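Side-chain contact in oxidoreductase (Azotobacter vinelandii, PDB 7D5M), which binds NAD+ and, as a homolog of inositol dehydrogenase, probably catalyses the NAD-dependent oxidation of a sugar- or polyol-like substrate: residues A[88-93]-A[98-103]. Sequence-based numbering, arbitrary orientation.
With NAD (nicotinamide-adenine-dinucleotide), chain B.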
loop_
_atom_site.group_PDB
_atom_site.type_symbol
_atom_site.label_atom_id
_atom_site.label_comp_id
_atom_site.label_asym_id
_atom_site.label_seq_id
_atom_site.Cartn_x
_atom_site.Cartn_y
_atom_site.Cartn_z
ATOM N N VAL A 88 22.494 -32.818 13.457
ATOM C CA VAL A 88 21.449 -32.554 14.476
ATOM C C VAL A 88 21.076 -31.072 14.409
ATOM O O VAL A 88 21.983 -30.228 14.314
ATOM C CB VAL A 88 21.907 -33.000 15.879
ATOM C CG1 VAL A 88 23.178 -32.301 16.328
ATOM C CG2 VAL A 88 20.797 -32.840 16.903
ATOM N N SER A 89 19.776 -30.785 14.435
ATOM C CA SER A 89 19.255 -29.415 14.603
ATOM C C SER A 89 18.890 -29.180 16.070
ATOM O O SER A 89 18.160 -30.013 16.658
ATOM C CB SER A 89 18.105 -29.165 13.679
ATOM O OG SER A 89 18.599 -29.102 12.358
ATOM N N VAL A 90 19.350 -28.055 16.619
ATOM C CA VAL A 90 19.164 -27.698 18.053
ATOM C C VAL A 90 18.089 -26.605 18.131
ATOM O O VAL A 90 18.346 -25.470 17.703
ATOM C CB VAL A 90 20.497 -27.260 18.683
ATOM C CG1 VAL A 90 20.324 -26.875 20.143
ATOM C CG2 VAL A 90 21.577 -28.317 18.522
ATOM N N ALA A 91 16.908 -26.955 18.626
ATOM C CA ALA A 91 15.740 -26.047 18.692
ATOM C C ALA A 91 15.223 -26.008 20.125
ATOM O O ALA A 91 14.006 -25.887 20.320
ATOM C CB ALA A 91 14.681 -26.500 17.726
ATOM N N THR A 92 16.133 -26.105 21.092
ATOM C CA THR A 92 15.819 -26.001 22.535
ATOM C C THR A 92 15.802 -24.527 22.904
ATOM O O THR A 92 16.144 -23.669 22.099
ATOM C CB THR A 92 16.831 -26.791 23.368
ATOM O OG1 THR A 92 18.127 -26.307 23.008
ATOM C CG2 THR A 92 16.737 -28.285 23.148
ATOM N N PRO A 93 15.370 -24.168 24.124
ATOM C CA PRO A 93 15.562 -22.798 24.602
ATOM C C PRO A 93 17.050 -22.411 24.652
ATOM O O PRO A 93 17.907 -23.273 24.732
ATOM C CB PRO A 93 14.906 -22.810 25.986
ATOM C CG PRO A 93 13.917 -23.961 25.919
ATOM C CD PRO A 93 14.606 -25.004 25.059
ATOM N N PHE A 98 24.597 -23.879 23.856
ATOM C CA PHE A 98 26.067 -24.031 23.972
ATOM C C PHE A 98 26.410 -25.495 24.269
ATOM O O PHE A 98 27.203 -26.094 23.517
ATOM C CB PHE A 98 26.641 -23.099 25.038
ATOM C CG PHE A 98 28.108 -23.327 25.273
ATOM C CD1 PHE A 98 29.061 -22.754 24.446
ATOM C CD2 PHE A 98 28.535 -24.156 26.304
ATOM C CE1 PHE A 98 30.412 -22.985 24.657
ATOM C CE2 PHE A 98 29.885 -24.393 26.507
ATOM C CZ PHE A 98 30.821 -23.804 25.688
ATOM N N ALA A 99 25.831 -26.061 25.332
ATOM C CA ALA A 99 26.150 -27.425 25.823
ATOM C C ALA A 99 25.790 -28.455 24.745
ATOM O O ALA A 99 26.590 -29.371 24.493
ATOM C CB ALA A 99 25.432 -27.704 27.127
ATOM N N ILE A 100 24.640 -28.296 24.093
ATOM C CA ILE A 100 24.160 -29.298 23.100
ATOM C C ILE A 100 25.033 -29.205 21.845
ATOM O O ILE A 100 25.442 -30.275 21.351
ATOM C CB ILE A 100 22.665 -29.127 22.779
ATOM C CG1 ILE A 100 21.802 -29.316 24.029
ATOM C CG2 ILE A 100 22.270 -30.085 21.666
ATOM C CD1 ILE A 100 20.376 -28.881 23.851
ATOM N N THR A 101 25.294 -27.990 21.348
ATOM C CA THR A 101 26.144 -27.773 20.147
ATOM C C THR A 101 27.553 -28.316 20.432
ATOM O O THR A 101 28.093 -29.052 19.582
ATOM C CB THR A 101 26.155 -26.301 19.719
ATOM O OG1 THR A 101 24.807 -25.939 19.420
ATOM C CG2 THR A 101 26.997 -26.041 18.492
ATOM N N ARG A 102 28.129 -27.975 21.585
ATOM C CA ARG A 102 29.490 -28.434 21.956
ATOM C C ARG A 102 29.542 -29.963 21.911
ATOM O O ARG A 102 30.465 -30.510 21.268
ATOM C CB ARG A 102 29.900 -27.942 23.346
ATOM C CG ARG A 102 31.332 -28.323 23.684
ATOM C CD ARG A 102 31.742 -27.961 25.096
ATOM N NE ARG A 102 33.165 -28.246 25.233
ATOM C CZ ARG A 102 34.010 -27.575 26.005
ATOM N NH1 ARG A 102 33.585 -26.568 26.753
ATOM N NH2 ARG A 102 35.286 -27.930 26.032
ATOM N N ALA A 103 28.604 -30.631 22.579
ATOM C CA ALA A 103 28.551 -32.111 22.658
ATOM C C ALA A 103 28.411 -32.697 21.238
ATOM O O ALA A 103 29.101 -33.691 20.926
ATOM C CB ALA A 103 27.420 -32.544 23.547
HETATM P PA NAD B . 9.536 -23.279 22.692
HETATM O O1A NAD B . 9.574 -23.075 24.175
HETATM O O2A NAD B . 8.294 -22.978 21.915
HETATM O O5B NAD B . 9.999 -24.784 22.375
HETATM C C5B NAD B . 11.030 -25.469 23.152
HETATM C C4B NAD B . 10.989 -26.931 22.783
HETATM O O4B NAD B . 12.203 -27.594 23.224
HETATM C C3B NAD B . 9.844 -27.732 23.415
HETATM O O3B NAD B . 9.426 -28.754 22.523
HETATM C C2B NAD B . 10.513 -28.299 24.672
HETATM O O2B NAD B . 9.880 -29.436 25.214
HETATM C C1B NAD B . 11.868 -28.664 24.085
HETATM N N9A NAD B . 12.945 -28.796 25.054
HETATM C C8A NAD B . 13.246 -27.918 26.063
HETATM N N7A NAD B . 14.317 -28.254 26.737
HETATM C C5A NAD B . 14.764 -29.414 26.124
HETATM C C6A NAD B . 15.874 -30.245 26.376
HETATM N N6A NAD B . 16.778 -30.006 27.329
HETATM N N1A NAD B . 16.039 -31.321 25.567
HETATM C C2A NAD B . 15.128 -31.546 24.608
HETATM N N3A NAD B . 14.055 -30.827 24.271
HETATM C C4A NAD B . 13.927 -29.760 25.080
HETATM O O3 NAD B . 10.722 -22.421 22.005
HETATM P PN NAD B . 10.824 -21.836 20.495
HETATM O O1N NAD B . 10.096 -20.523 20.412
HETATM O O2N NAD B . 10.454 -22.925 19.533
HETATM O O5D NAD B . 12.388 -21.509 20.377
HETATM C C5D NAD B . 13.384 -22.527 20.497
HETATM C C4D NAD B . 14.659 -21.933 19.965
HETATM O O4D NAD B . 14.429 -21.482 18.605
HETATM C C3D NAD B . 15.148 -20.698 20.732
HETATM O O3D NAD B . 16.564 -20.684 20.754
HETATM C C2D NAD B . 14.581 -19.533 19.911
HETATM O O2D NAD B . 15.329 -18.335 20.049
HETATM C C1D NAD B . 14.721 -20.095 18.496
HETATM N N1N NAD B . 13.789 -19.498 17.492
HETATM C C2N NAD B . 14.302 -19.018 16.306
HETATM C C3N NAD B . 13.470 -18.406 15.366
HETATM C C7N NAD B . 14.079 -18.051 14.027
HETATM O O7N NAD B . 15.175 -18.535 13.723
HETATM N N7N NAD B . 13.382 -17.254 13.223
HETATM C C4N NAD B . 12.131 -18.173 15.699
HETATM C C5N NAD B . 11.633 -18.651 16.911
HETATM C C6N NAD B . 12.441 -19.431 17.708
#
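Ile100 of the helix packs against Val90 of the strand and Thr92 just beyond it. Its two branches divide the work. The CG2 methyl meets the valine fork, 3.7 Å from Val90 CG2 and 4.1 Å from Val90 CG1. With Ile100 CG1 anti to its own carbonyl carbon (chi1 -61°) and the chain then extended (chi2 168°), CD1 is carried on to Thr92. There the two side chains meet end to end, with Ile100 CD1 3.5 Å from Thr92 OG1 and 3.8 Å from Thr92 CG2. This is the tightly packed part, and it is buried; the Val90–Ile100 half is purely apolar, while at Thr92 a methyl meets a hydroxyl oxygen. No hydrogen bond joins the two segments. The threonine hydroxyls are satisfied nearby instead: Thr92 OG1 bonds to Thr96 OG1, and Thr101 OG1 to His97 O. Contact is looser at Thr101, where OG1 stands 4.1 Å from Val90 CG2. An alanine in place of Val90 would lose both methyls and would probably leave a gap beside Ile100 CG2. Turned from the strand and only partly exposed, Phe98 and Arg102 rest against Leu127 of helix 121-133, Ala99 and Ala103 against Tyr71. Thr92 also faces the cofactor: its CG2 lies 3.7 Å from C4A of the NAD adenine, while Pro93 CD comes within 3.4 Å of NAD C8A. One threonine thus touches both the helix and the dinucleotide. Strand 87-91, helix 97-106 and strand 110-113 form a beta-alpha-beta unit, here with NAD at the C-terminal end of strand 87-91, as is typical of the Rossmann fold.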